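Local coordinates for protein cyclase (Uncultured organism, PDB 5IBZ) that belongs to the cyclase family, is possibly an arylformamidase-like enzyme, and holds acetylphosphate in a pocket, at residues E15-W20 / T233-H238; E38-A43 / S154-G159; S54-I59 / P316-A321; L70-T75 / Y105-G110; L161-R166 / E287-C292. All blocks are in the same frame, centred on the assembly; numbering follows the deposited sequence.

Interaction 1. Residues E15-W20 / T233-H238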
# COMPACT_ATOMS: atom_id res chain seq x y z
N GLU B 15 -34.23 -22.91 1.13
CA GLU B 15 -34.90 -23.96 0.37
C GLU B 15 -36.09 -23.40 -0.40
O GLU B 15 -36.44 -23.90 -1.47
CB GLU B 15 -35.34 -25.11 1.29
CG GLU B 15 -34.18 -25.84 1.98
CD GLU B 15 -33.09 -26.29 1.01
OE1 GLU B 15 -33.43 -26.63 -0.15
OE2 GLU B 15 -31.91 -26.30 1.41
N LYS B 16 -36.71 -22.35 0.13
CA LYS B 16 -37.84 -21.73 -0.56
C LYS B 16 -37.37 -20.79 -1.68
O LYS B 16 -38.10 -20.57 -2.65
CB LYS B 16 -38.72 -20.96 0.43
N LEU B 17 -36.16 -20.24 -1.56
CA LEU B 17 -35.74 -19.19 -2.48
C LEU B 17 -34.24 -19.17 -2.76
O LEU B 17 -33.47 -18.48 -2.08
CB LEU B 17 -36.16 -17.82 -1.93
CG LEU B 17 -36.04 -16.63 -2.88
CD1 LEU B 17 -37.02 -16.74 -4.02
CD2 LEU B 17 -36.27 -15.37 -2.09
N ASN B 18 -33.83 -19.91 -3.78
CA ASN B 18 -32.42 -19.90 -4.17
C ASN B 18 -32.27 -20.26 -5.64
O ASN B 18 -33.20 -20.83 -6.26
CB ASN B 18 -31.60 -20.85 -3.30
CG ASN B 18 -31.85 -22.29 -3.61
OD1 ASN B 18 -31.33 -22.81 -4.60
ND2 ASN B 18 -32.65 -22.96 -2.78
N ASN B 19 -31.12 -19.91 -6.20
CA ASN B 19 -30.77 -20.29 -7.55
C ASN B 19 -29.68 -21.35 -7.64
O ASN B 19 -29.07 -21.53 -8.68
CB ASN B 19 -30.32 -19.05 -8.33
CG ASN B 19 -31.45 -18.13 -8.66
OD1 ASN B 19 -32.57 -18.57 -8.95
ND2 ASN B 19 -31.17 -16.82 -8.65
N TRP B 20 -29.43 -22.09 -6.56
CA TRP B 20 -28.43 -23.14 -6.61
C TRP B 20 -28.84 -24.18 -7.65
O TRP B 20 -29.99 -24.61 -7.68
CB TRP B 20 -28.25 -23.81 -5.25
CG TRP B 20 -27.64 -22.92 -4.20
CD1 TRP B 20 -27.63 -21.54 -4.16
CD2 TRP B 20 -26.94 -23.36 -3.04
NE1 TRP B 20 -26.97 -21.11 -3.03
CE2 TRP B 20 -26.54 -22.21 -2.32
CE3 TRP B 20 -26.62 -24.61 -2.53
CZ2 TRP B 20 -25.82 -22.29 -1.12
CZ3 TRP B 20 -25.92 -24.69 -1.34
CH2 TRP B 20 -25.53 -23.55 -0.65
N THR B 233 -37.75 -7.03 -0.68
CA THR B 233 -37.31 -6.80 -2.05
C THR B 233 -36.65 -8.05 -2.65
O THR B 233 -36.50 -8.17 -3.86
CB THR B 233 -36.33 -5.61 -2.16
OG1 THR B 233 -35.08 -5.93 -1.53
CG2 THR B 233 -36.94 -4.33 -1.54
N VAL B 234 -36.26 -9.01 -1.80
CA VAL B 234 -35.46 -10.14 -2.27
C VAL B 234 -36.27 -11.08 -3.20
O VAL B 234 -35.78 -11.46 -4.28
CB VAL B 234 -34.85 -10.90 -1.08
CG1 VAL B 234 -34.24 -12.21 -1.53
CG2 VAL B 234 -33.75 -10.04 -0.43
N PRO B 235 -37.51 -11.45 -2.82
CA PRO B 235 -38.23 -12.30 -3.77
C PRO B 235 -38.48 -11.58 -5.10
O PRO B 235 -38.48 -12.21 -6.16
CB PRO B 235 -39.53 -12.61 -3.04
CG PRO B 235 -39.22 -12.44 -1.58
CD PRO B 235 -38.23 -11.29 -1.55
N TRP B 236 -38.70 -10.27 -5.03
CA TRP B 236 -38.93 -9.48 -6.25
C TRP B 236 -37.68 -9.48 -7.14
O TRP B 236 -37.78 -9.67 -8.36
CB TRP B 236 -39.33 -8.06 -5.87
CG TRP B 236 -39.63 -7.15 -7.01
CD1 TRP B 236 -40.77 -7.11 -7.77
CD2 TRP B 236 -38.76 -6.14 -7.53
NE1 TRP B 236 -40.67 -6.12 -8.71
CE2 TRP B 236 -39.44 -5.51 -8.59
CE3 TRP B 236 -37.48 -5.70 -7.18
CZ2 TRP B 236 -38.87 -4.47 -9.31
CZ3 TRP B 236 -36.92 -4.67 -7.91
CH2 TRP B 236 -37.62 -4.07 -8.96
N ILE B 237 -36.52 -9.26 -6.55
CA ILE B 237 -35.27 -9.31 -7.28
C ILE B 237 -35.11 -10.66 -7.97
O ILE B 237 -34.68 -10.73 -9.13
CB ILE B 237 -34.08 -9.02 -6.33
CG1 ILE B 237 -34.07 -7.54 -5.95
CG2 ILE B 237 -32.77 -9.38 -6.99
CD1 ILE B 237 -33.25 -7.19 -4.73
N HIS B 238 -35.46 -11.73 -7.26
CA HIS B 238 -35.46 -13.07 -7.85
C HIS B 238 -36.43 -13.21 -9.03
O HIS B 238 -36.04 -13.71 -10.10
CB HIS B 238 -35.80 -14.12 -6.79
CG HIS B 238 -35.93 -15.51 -7.34
ND1 HIS B 238 -37.13 -16.20 -7.34
CD2 HIS B 238 -35.02 -16.35 -7.89
CE1 HIS B 238 -36.94 -17.40 -7.88
NE2 HIS B 238 -35.67 -17.51 -8.21
O HOH W 1 -34.72 -20.34 -8.73
O HOH W 2 -33.07 -14.81 -9.89
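Leu17 and Pro235 are the nearest residues along the backbones, with their CA atoms 7.4 Å apart, where an irregular stretch of chain passes the helix 233-239. The Leu17 side chain reaches from the loop to the helix. With CG anti to the backbone N (chi1 -169°), its two methyls reach different parts of the helix. CD2 packs on Val234 CG1 at 3.8 Å and lies close to Pro235. CD1 meets the His238 ring obliquely, 3.4 Å from ND1. At the edge of the same ring, close to its plane, Asn19 OD1 accepts a weak, bent hydrogen bond from His238 NE2 (3.4 Å, 123°). Lys22 is the stronger partner of this oxygen. A water reinforces the weak link. It donates to Asn19 OD1 (2.8 Å) and Asn18 O, and it also bonds to His238 NE2. A second water accepts from Asn19 ND2 and donates to His238 O, while ND2 is also bound to Leu275 O. The Asn19 amide is thus held at both ends. Just before it, Asn18 OD1 accepts from Trp20 N at 2.8 Å in the carbonyl plane. This is an Asx turn, here shaping an N-terminal loop that packs against helix 233-239 through leucine, histidine and bridging waters.

Interaction 2. Residues E38-A43 / S154-G159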
# COMPACT_ATOMS: atom_id res chain seq x y z
N GLU B 38 -28.12 -11.87 -26.66
CA GLU B 38 -29.31 -11.17 -27.13
C GLU B 38 -29.71 -10.01 -26.24
O GLU B 38 -30.15 -8.96 -26.72
CB GLU B 38 -30.48 -12.14 -27.28
CG GLU B 38 -31.53 -11.64 -28.30
CD GLU B 38 -31.01 -11.58 -29.74
OE1 GLU B 38 -30.67 -12.64 -30.29
OE2 GLU B 38 -30.94 -10.48 -30.34
N ARG B 39 -29.54 -10.14 -24.93
CA ARG B 39 -29.87 -9.04 -24.04
C ARG B 39 -28.90 -7.88 -24.18
O ARG B 39 -29.31 -6.74 -24.01
CB ARG B 39 -29.95 -9.56 -22.61
CG ARG B 39 -31.20 -10.43 -22.50
CD ARG B 39 -31.28 -11.31 -21.29
NE ARG B 39 -32.53 -12.06 -21.35
CZ ARG B 39 -32.78 -13.16 -20.63
NH1 ARG B 39 -31.87 -13.62 -19.80
NH2 ARG B 39 -33.95 -13.79 -20.76
N ILE B 40 -27.63 -8.17 -24.48
CA ILE B 40 -26.65 -7.12 -24.77
C ILE B 40 -26.99 -6.38 -26.08
O ILE B 40 -26.90 -5.17 -26.14
CB ILE B 40 -25.24 -7.70 -24.83
CG1 ILE B 40 -24.87 -8.23 -23.45
CG2 ILE B 40 -24.24 -6.64 -25.29
CD1 ILE B 40 -23.58 -9.07 -23.44
N VAL B 41 -27.38 -7.13 -27.10
CA VAL B 41 -27.79 -6.51 -28.36
C VAL B 41 -28.99 -5.60 -28.12
O VAL B 41 -29.05 -4.47 -28.63
CB VAL B 41 -28.10 -7.58 -29.41
CG1 VAL B 41 -28.72 -6.95 -30.67
CG2 VAL B 41 -26.84 -8.32 -29.77
N ALA B 42 -29.98 -6.08 -27.37
CA ALA B 42 -31.13 -5.24 -27.05
C ALA B 42 -30.75 -3.96 -26.30
O ALA B 42 -31.25 -2.87 -26.60
CB ALA B 42 -32.17 -6.04 -26.23
N ALA B 43 -29.84 -4.08 -25.33
CA ALA B 43 -29.39 -2.94 -24.56
C ALA B 43 -28.70 -1.92 -25.46
O ALA B 43 -28.88 -0.70 -25.31
CB ALA B 43 -28.46 -3.39 -23.45
N SER B 154 -18.84 -9.64 -17.73
CA SER B 154 -20.23 -9.36 -17.39
C SER B 154 -20.48 -7.90 -17.04
O SER B 154 -19.57 -7.05 -17.06
CB SER B 154 -20.69 -10.24 -16.22
OG SER B 154 -22.11 -10.26 -16.13
N PHE B 155 -21.73 -7.62 -16.69
CA PHE B 155 -22.22 -6.30 -16.26
C PHE B 155 -22.06 -5.24 -17.33
O PHE B 155 -21.97 -4.04 -17.04
CB PHE B 155 -21.54 -5.87 -14.96
CG PHE B 155 -21.49 -6.95 -13.92
CD1 PHE B 155 -22.60 -7.70 -13.63
CD2 PHE B 155 -20.30 -7.24 -13.26
CE1 PHE B 155 -22.54 -8.74 -12.69
CE2 PHE B 155 -20.24 -8.25 -12.32
CZ PHE B 155 -21.35 -9.00 -12.04
N LEU B 156 -22.14 -5.69 -18.57
CA LEU B 156 -22.28 -4.81 -19.69
C LEU B 156 -23.55 -5.26 -20.41
O LEU B 156 -23.59 -6.36 -20.97
CB LEU B 156 -21.02 -4.87 -20.54
CG LEU B 156 -20.97 -4.00 -21.78
CD1 LEU B 156 -19.55 -3.51 -22.03
CD2 LEU B 156 -21.52 -4.77 -22.97
N GLY B 157 -24.59 -4.44 -20.34
CA GLY B 157 -25.92 -4.85 -20.75
C GLY B 157 -26.90 -3.76 -20.41
O GLY B 157 -26.55 -2.57 -20.42
N ARG B 158 -28.14 -4.16 -20.13
CA ARG B 158 -29.19 -3.17 -19.89
C ARG B 158 -29.20 -2.76 -18.42
O ARG B 158 -29.13 -3.61 -17.53
CB ARG B 158 -30.55 -3.71 -20.32
CG ARG B 158 -31.45 -2.65 -20.96
CD ARG B 158 -32.73 -3.26 -21.48
NE ARG B 158 -33.62 -3.43 -20.36
CZ ARG B 158 -34.85 -2.92 -20.27
NH1 ARG B 158 -35.40 -2.27 -21.28
NH2 ARG B 158 -35.54 -3.12 -19.17
N GLY B 159 -29.25 -1.45 -18.17
CA GLY B 159 -29.41 -0.94 -16.83
C GLY B 159 -30.71 -0.17 -16.75
O GLY B 159 -31.18 0.39 -17.75
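Leu156 meets Ile40 where the chain enters strand 158-163 of the central mixed sheet, and the contact is helix-on-sheet packing by helix 37-44. The carbonyl oxygen Leu156 O lies 3.4 Å from Ile40 CG1. The leucine side chain crosses that of Ile40 at about a right angle, but it has two conformers, so the fit of its methyls is less certain. Val322 of the second subunit packs on Leu156, and Gly50 of that subunit packs on Ile40. At Gly157 the chain turns a corner. Its backbone angles (phi 173°, psi -150°) are readily adopted by glycine, and its CA comes within 4.7 Å of Ile40 CA. The peptide that follows is covered by Ala43. The methyl CB sits 3.4 Å from Gly157 C and 3.4 Å from Arg158 N. Phe301 of the neighbouring strand 299-303 touches the same methyl. Arg158 follows. Its chain bends at chi3 (80°), and the guanidinium forms a salt bridge with Asp198, outside the helix contact. No hydrogen bond joins the two segments. The aliphatic base of the arginine completes the packing on the helix, with Arg158 CB 3.8 Å and Arg158 CG 4.0 Å from Ala43 CB.

Interaction 3. Residues S54-I59 / P316-A321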
# COMPACT_ATOMS: atom_id res chain seq x y z
N SER B 54 -20.91 9.02 -16.00
CA SER B 54 -20.15 8.22 -15.06
C SER B 54 -20.90 8.11 -13.75
O SER B 54 -21.27 9.14 -13.18
CB SER B 54 -18.79 8.83 -14.80
OG SER B 54 -18.20 8.25 -13.65
N LEU B 55 -21.07 6.89 -13.26
CA LEU B 55 -21.79 6.67 -12.01
C LEU B 55 -20.83 6.35 -10.87
O LEU B 55 -21.20 5.70 -9.90
CB LEU B 55 -22.82 5.52 -12.18
CG LEU B 55 -23.66 5.62 -13.46
CD1 LEU B 55 -24.67 4.47 -13.49
CD2 LEU B 55 -24.40 6.94 -13.55
N ALA B 56 -19.60 6.83 -11.00
CA ALA B 56 -18.60 6.65 -9.95
C ALA B 56 -18.41 7.88 -9.09
O ALA B 56 -18.52 9.02 -9.56
CB ALA B 56 -17.27 6.25 -10.57
N ILE B 57 -18.07 7.65 -7.83
CA ILE B 57 -17.48 8.71 -7.00
C ILE B 57 -15.98 8.77 -7.29
O ILE B 57 -15.38 7.81 -7.78
CB ILE B 57 -17.72 8.49 -5.50
CG1 ILE B 57 -17.11 7.18 -4.98
CG2 ILE B 57 -19.19 8.55 -5.19
CD1 ILE B 57 -16.87 7.20 -3.46
N PRO B 58 -15.36 9.91 -6.97
CA PRO B 58 -13.91 9.96 -7.16
C PRO B 58 -13.18 9.02 -6.24
O PRO B 58 -13.53 8.92 -5.04
CB PRO B 58 -13.56 11.43 -6.86
CG PRO B 58 -14.71 11.96 -6.09
CD PRO B 58 -15.93 11.19 -6.53
N ILE B 59 -12.18 8.33 -6.79
CA ILE B 59 -11.26 7.53 -5.99
C ILE B 59 -10.21 8.46 -5.40
O ILE B 59 -9.30 8.92 -6.10
CB ILE B 59 -10.59 6.44 -6.80
CG1 ILE B 59 -11.66 5.48 -7.37
CG2 ILE B 59 -9.57 5.67 -5.94
CD1 ILE B 59 -11.14 4.35 -8.19
N PRO B 316 -13.34 -2.21 -7.76
CA PRO B 316 -13.74 -0.86 -8.13
C PRO B 316 -14.14 -0.82 -9.58
O PRO B 316 -13.83 -1.73 -10.36
CB PRO B 316 -12.48 -0.01 -7.87
CG PRO B 316 -11.38 -0.94 -7.87
CD PRO B 316 -11.90 -2.30 -7.48
N LEU B 317 -14.88 0.20 -9.94
CA LEU B 317 -15.22 0.39 -11.34
C LEU B 317 -15.66 1.81 -11.60
O LEU B 317 -15.80 2.61 -10.68
CB LEU B 317 -16.29 -0.58 -11.77
CG LEU B 317 -17.68 -0.29 -11.21
CD1 LEU B 317 -18.73 -0.84 -12.21
CD2 LEU B 317 -17.87 -0.95 -9.88
N ASN B 318 -15.83 2.10 -12.89
CA ASN B 318 -16.42 3.35 -13.33
C ASN B 318 -17.59 2.99 -14.23
O ASN B 318 -17.44 2.85 -15.44
CB ASN B 318 -15.39 4.20 -14.06
CG ASN B 318 -15.96 5.50 -14.51
OD1 ASN B 318 -17.06 5.86 -14.13
ND2 ASN B 318 -15.23 6.20 -15.34
N PRO B 319 -18.76 2.78 -13.64
CA PRO B 319 -19.91 2.41 -14.50
C PRO B 319 -20.32 3.56 -15.40
O PRO B 319 -20.47 4.68 -14.89
CB PRO B 319 -21.02 2.08 -13.49
CG PRO B 319 -20.40 2.23 -12.11
CD PRO B 319 -19.19 3.09 -12.27
N ILE B 320 -20.50 3.31 -16.71
CA ILE B 320 -20.97 4.34 -17.63
C ILE B 320 -22.38 4.00 -18.12
O ILE B 320 -22.59 2.93 -18.69
CB ILE B 320 -20.06 4.48 -18.85
CG1 ILE B 320 -18.59 4.62 -18.46
CG2 ILE B 320 -20.50 5.69 -19.69
CD1 ILE B 320 -18.27 5.83 -17.58
N ALA B 321 -23.32 4.91 -17.85
CA ALA B 321 -24.65 4.84 -18.44
C ALA B 321 -24.61 5.52 -19.80
O ALA B 321 -24.13 6.66 -19.91
CB ALA B 321 -25.68 5.52 -17.53
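Ser54 faces Asn318 and Ile320, and its short side chain carries one of two hydrogen bonds across this contact. CB lies 3.5 Å from Asn318 OD1 and 4.1 Å from Ile320 CD1. The next atom, OG, is anti to the backbone N (chi1 165°) and therefore reaches over to the amide. It donates to Asn318 OD1 at 2.7 Å, tilted 22° from the carbonyl plane. The same OG accepts a weak bond from Ala56 N, which is in its own segment. Ser54 and Ile320 form an antiparallel non-hydrogen-bonded pair, by which strand 52-54, outermost in this chain's large mixed sheet, joins strand 320-322. Next to it, Leu55 N donates to Pro319 O at 2.8 Å. Leu55 CB packs on Pro319 CG at 4.1 Å, and Leu55 CD1 reaches Ala321 CB. Asn318 also reaches across the subunit interface: its ND2 donates to Pro306 O and Lys152 O of the second subunit. With a leucine in place of Asn318, Ser54 OG would probably be left without its acceptor and the two carbonyls of the second subunit without their donor. Ala56 CB lies 3.6 Å from Asn318 OD1. Tyr308 of the second subunit packs on Ala56.

Interaction 4. Residues L70-T75 / Y105-G110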
# COMPACT_ATOMS: atom_id res chain seq x y z
N LEU B 70 -9.95 1.26 5.09
CA LEU B 70 -9.13 2.46 4.81
C LEU B 70 -9.67 3.20 3.60
O LEU B 70 -10.12 2.58 2.65
CB LEU B 70 -7.68 2.09 4.50
CG LEU B 70 -6.60 2.72 5.36
CD1 LEU B 70 -6.66 2.03 6.66
CD2 LEU B 70 -5.22 2.58 4.73
N PRO B 71 -9.58 4.54 3.61
CA PRO B 71 -9.87 5.26 2.36
C PRO B 71 -8.84 4.92 1.28
O PRO B 71 -7.69 4.69 1.61
CB PRO B 71 -9.74 6.74 2.77
CG PRO B 71 -9.78 6.75 4.23
CD PRO B 71 -9.22 5.45 4.70
N PRO B 72 -9.25 4.89 0.01
CA PRO B 72 -8.25 4.77 -1.05
C PRO B 72 -7.18 5.86 -0.91
O PRO B 72 -7.48 6.96 -0.48
CB PRO B 72 -9.06 4.95 -2.33
CG PRO B 72 -10.47 4.54 -1.94
CD PRO B 72 -10.63 4.93 -0.52
N HIS B 73 -5.95 5.53 -1.29
CA HIS B 73 -4.86 6.46 -1.10
C HIS B 73 -3.95 6.48 -2.31
O HIS B 73 -3.27 5.49 -2.62
CB HIS B 73 -4.05 6.12 0.12
CG HIS B 73 -3.13 7.22 0.53
ND1 HIS B 73 -1.76 7.06 0.59
CD2 HIS B 73 -3.39 8.50 0.88
CE1 HIS B 73 -1.22 8.21 0.95
NE2 HIS B 73 -2.18 9.10 1.14
N HIS B 74 -3.92 7.63 -2.98
CA HIS B 74 -3.17 7.87 -4.21
C HIS B 74 -1.86 8.57 -3.87
O HIS B 74 -1.84 9.53 -3.10
CB HIS B 74 -4.03 8.73 -5.16
CG HIS B 74 -3.35 9.19 -6.42
ND1 HIS B 74 -3.36 10.52 -6.81
CD2 HIS B 74 -2.74 8.51 -7.41
CE1 HIS B 74 -2.74 10.63 -7.97
NE2 HIS B 74 -2.35 9.43 -8.36
N THR B 75 -0.74 8.06 -4.39
CA THR B 75 0.54 8.74 -4.23
C THR B 75 1.28 8.74 -5.55
O THR B 75 1.10 7.85 -6.38
CB THR B 75 1.47 8.10 -3.15
OG1 THR B 75 1.69 6.72 -3.44
CG2 THR B 75 0.88 8.23 -1.74
N TYR B 105 -3.18 2.57 -3.15
CA TYR B 105 -3.49 1.54 -2.16
C TYR B 105 -4.96 1.69 -1.86
O TYR B 105 -5.39 2.74 -1.41
CB TYR B 105 -2.69 1.70 -0.86
CG TYR B 105 -2.88 0.55 0.11
CD1 TYR B 105 -2.43 -0.72 -0.20
CD2 TYR B 105 -3.49 0.73 1.34
CE1 TYR B 105 -2.59 -1.78 0.69
CE2 TYR B 105 -3.64 -0.32 2.23
CZ TYR B 105 -3.19 -1.56 1.91
OH TYR B 105 -3.33 -2.63 2.79
N MSE B 106 -5.77 0.66 -2.06
CA MSE B 106 -7.16 0.80 -1.67
C MSE B 106 -7.83 -0.50 -1.32
O MSE B 106 -7.44 -1.56 -1.84
CB MSE B 106 -7.96 1.48 -2.79
CG MSE B 106 -8.04 0.65 -4.04
SE MSE B 106 -8.95 1.58 -5.50
CE MSE B 106 -10.75 1.71 -4.81
N PRO B 107 -8.86 -0.42 -0.48
CA PRO B 107 -9.74 -1.56 -0.39
C PRO B 107 -10.49 -1.73 -1.69
O PRO B 107 -10.92 -0.74 -2.29
CB PRO B 107 -10.70 -1.20 0.75
CG PRO B 107 -10.24 0.10 1.31
CD PRO B 107 -9.40 0.74 0.24
N LEU B 108 -10.69 -2.96 -2.13
CA LEU B 108 -11.49 -3.18 -3.32
C LEU B 108 -12.96 -2.94 -3.02
O LEU B 108 -13.75 -2.82 -3.94
CB LEU B 108 -11.24 -4.59 -3.87
CG LEU B 108 -9.79 -4.82 -4.30
CD1 LEU B 108 -9.61 -6.23 -4.88
CD2 LEU B 108 -9.31 -3.80 -5.32
N GLN B 109 -13.31 -2.84 -1.73
CA GLN B 109 -14.65 -2.42 -1.31
C GLN B 109 -14.61 -0.96 -0.83
O GLN B 109 -15.44 -0.54 -0.02
CB GLN B 109 -15.18 -3.31 -0.16
CG GLN B 109 -15.42 -4.78 -0.51
CD GLN B 109 -14.14 -5.58 -0.72
OE1 GLN B 109 -13.27 -5.61 0.13
NE2 GLN B 109 -14.02 -6.18 -1.92
N GLY B 110 -13.62 -0.20 -1.30
CA GLY B 110 -13.37 1.12 -0.76
C GLY B 110 -13.94 2.30 -1.52
O GLY B 110 -13.74 3.43 -1.11
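Tyr105 O is gripped by two groups, His73 N at 2.8 Å (147°) and, more loosely, the CA-H of Pro72. With Tyr105 N donating back to His73 O at a straighter 170°, these bonds make an antiparallel hydrogen-bonded pair. It joins strands 73-76 and 97-107 in a two-stranded ribbon. Tyr105 to Pro107 also pair with a strand of the second subunit, so the sheet continues across that interface. Leu70 CD2 comes to the edge of the Tyr105 ring, 4.1 Å from CE2. The hydroxyl at the far end of that ring bonds to His73 ND1 of the third subunit, and the Tyr105 ring stacks on its counterpart there. Pro72 packs on Met106, a selenomethionine, with the two CB atoms 3.7 Å apart. Met106 bends at chi3 (-67°), and this curls CE back to 4.0 Å from Pro72 CG. Pro107 opens a type I turn ending at Gly110. Its ring packs against Pro72, CD to CD 4.4 Å, and against Tyr103 of the second subunit. Replacing Pro107 by an alanine removes the ring, which would probably open a gap beside both and free the start of the turn to rotate. Gly110 N donates to Pro107 O, and Gly110 O lies 3.5 Å from Pro72 CD.

Interaction 5. Residues L161-R166 / E287-C292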
# COMPACT_ATOMS: atom_id res chain seq x y z
N LEU B 161 -32.54 2.64 -14.03
CA LEU B 161 -32.58 3.49 -12.84
C LEU B 161 -33.96 3.50 -12.24
O LEU B 161 -34.94 3.73 -12.94
CB LEU B 161 -32.18 4.93 -13.16
CG LEU B 161 -32.33 5.94 -12.02
CD1 LEU B 161 -31.34 5.68 -10.92
CD2 LEU B 161 -32.19 7.36 -12.57
N VAL B 162 -34.04 3.22 -10.94
CA VAL B 162 -35.25 3.50 -10.20
C VAL B 162 -34.93 4.59 -9.17
O VAL B 162 -34.14 4.40 -8.24
CB VAL B 162 -35.85 2.21 -9.57
CG1 VAL B 162 -34.90 1.54 -8.58
CG2 VAL B 162 -37.19 2.49 -8.95
N ASP B 163 -35.54 5.75 -9.37
CA ASP B 163 -35.25 6.93 -8.57
C ASP B 163 -36.21 6.97 -7.41
O ASP B 163 -37.27 7.59 -7.46
CB ASP B 163 -35.34 8.18 -9.42
CG ASP B 163 -34.77 9.41 -8.72
OD1 ASP B 163 -34.60 9.38 -7.48
OD2 ASP B 163 -34.52 10.41 -9.44
N ILE B 164 -35.85 6.28 -6.34
CA ILE B 164 -36.72 6.19 -5.19
C ILE B 164 -36.84 7.55 -4.50
O ILE B 164 -37.90 7.91 -3.99
CB ILE B 164 -36.23 5.11 -4.21
CG1 ILE B 164 -36.24 3.73 -4.89
CG2 ILE B 164 -37.11 5.08 -2.97
CD1 ILE B 164 -37.63 3.21 -5.22
N VAL B 165 -35.75 8.33 -4.50
CA VAL B 165 -35.77 9.68 -3.93
C VAL B 165 -36.89 10.50 -4.59
O VAL B 165 -37.73 11.10 -3.90
CB VAL B 165 -34.38 10.37 -4.08
CG1 VAL B 165 -34.46 11.85 -3.75
CG2 VAL B 165 -33.35 9.69 -3.17
N ARG B 166 -36.95 10.52 -5.91
CA ARG B 166 -37.97 11.34 -6.58
C ARG B 166 -39.37 10.73 -6.41
O ARG B 166 -40.35 11.46 -6.31
CB ARG B 166 -37.65 11.52 -8.07
CG ARG B 166 -36.70 12.68 -8.34
CD ARG B 166 -36.47 12.93 -9.83
NE ARG B 166 -35.68 14.15 -10.03
CZ ARG B 166 -34.35 14.21 -9.96
NH1 ARG B 166 -33.63 13.10 -9.73
NH2 ARG B 166 -33.73 15.38 -10.14
N GLU B 287 -26.56 12.92 -11.28
CA GLU B 287 -26.67 13.53 -12.62
C GLU B 287 -27.45 12.65 -13.59
O GLU B 287 -28.21 13.16 -14.43
CB GLU B 287 -25.29 13.84 -13.19
CG GLU B 287 -24.75 15.17 -12.69
CD GLU B 287 -24.64 15.24 -11.18
OE1 GLU B 287 -25.45 15.98 -10.55
OE2 GLU B 287 -23.75 14.57 -10.61
N LEU B 288 -27.26 11.34 -13.50
CA LEU B 288 -28.06 10.41 -14.30
C LEU B 288 -29.53 10.61 -14.00
O LEU B 288 -30.36 10.65 -14.91
CB LEU B 288 -27.66 8.96 -14.03
CG LEU B 288 -28.52 7.90 -14.73
CD1 LEU B 288 -28.38 7.96 -16.26
CD2 LEU B 288 -28.20 6.52 -14.22
N ALA B 289 -29.88 10.72 -12.72
CA ALA B 289 -31.28 10.82 -12.34
C ALA B 289 -31.90 12.13 -12.85
O ALA B 289 -33.05 12.15 -13.30
CB ALA B 289 -31.45 10.68 -10.85
N LYS B 290 -31.15 13.22 -12.80
CA LYS B 290 -31.64 14.48 -13.35
C LYS B 290 -31.91 14.35 -14.84
O LYS B 290 -32.92 14.83 -15.34
CB LYS B 290 -30.64 15.61 -13.09
CG LYS B 290 -31.15 17.00 -13.43
CD LYS B 290 -30.13 18.04 -13.01
CE LYS B 290 -30.54 19.45 -13.41
NZ LYS B 290 -31.97 19.72 -13.12
N ASP B 291 -31.00 13.67 -15.55
CA ASP B 291 -31.16 13.50 -16.99
C ASP B 291 -32.39 12.65 -17.29
O ASP B 291 -33.16 12.97 -18.19
CB ASP B 291 -29.90 12.89 -17.60
CG ASP B 291 -30.02 12.72 -19.11
OD1 ASP B 291 -29.89 13.74 -19.81
OD2 ASP B 291 -30.26 11.59 -19.57
N CYS B 292 -32.57 11.56 -16.55
CA CYS B 292 -33.74 10.69 -16.77
C CYS B 292 -35.06 11.41 -16.47
O CYS B 292 -36.07 11.17 -17.13
CB CYS B 292 -33.63 9.42 -15.92
SG CYS B 292 -32.26 8.33 -16.38
O HOH W 3 -35.03 10.59 -12.12
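Ala289 is met by three residues of the other segment. Its CB lies 3.4 Å from Asp163 OD2 and 3.4 Å from Arg166 NH1. Leu161 CD2 approaches its CA at 3.6 Å, and the same methyl also touches Leu288 and Cys292 SG. Strand 161-163 and helix 287-292 cross almost perpendicularly, at -87°, with axes 9.6 Å apart. Ala289 O lies over one face of the Arg166 guanidinium, and Lys290 CA is near NH2. The next layer sets these groups in place. Arg166 NH1 forms a salt bridge with Asp163 OD2 at 2.8 Å, with the oxygen in the guanidinium plane. Asp163 is also the N-cap of helix 164-167. Its OD1 accepts from Arg166 N at 3.0 Å, met from above the carboxylate plane. With CG anti to the backbone N (chi1 -168°), the carboxylate can face both the helix start and Ala289. One water donates to Asp163 OD2 at 2.7 Å and to Ala289 O. Farther out, Arg203 forms a salt bridge with Asp163 OD1, and Gln190 bonds to Asp163 N and Leu161 O. No direct hydrogen bond links the two segments, so van der Waals packing, with the guanidinium face against Ala289 O, and this water join them. The carboxylate probably stays ionised, since two arginines and the N-terminus of a helix surround it, and its charge would offset that of the two neighbouring arginines.

From the N terminus, the loop at 15-20 opens interaction 1, which closes far along the chain at helix 233-239. Helix 37-44 opens interaction 2, which closes at 154-159 inside that loop. Strand 52-54 opens interaction 3, which closes last, at 316-321, and so crosses interactions 1 and 2. Interaction 4 (70-75 with 105-110) is the shortest loop and nests inside interactions 1, 2 and 3. Interaction 5 opens on the strand that interaction 2 has just reached. It closes at helix 286-295, crossing interaction 1 and nesting inside interaction 3. Interaction 3 touches interaction 4 through Pro316 and Ile59, and interaction 5 through Leu288, joining the large sheet to the ribbon and a helix.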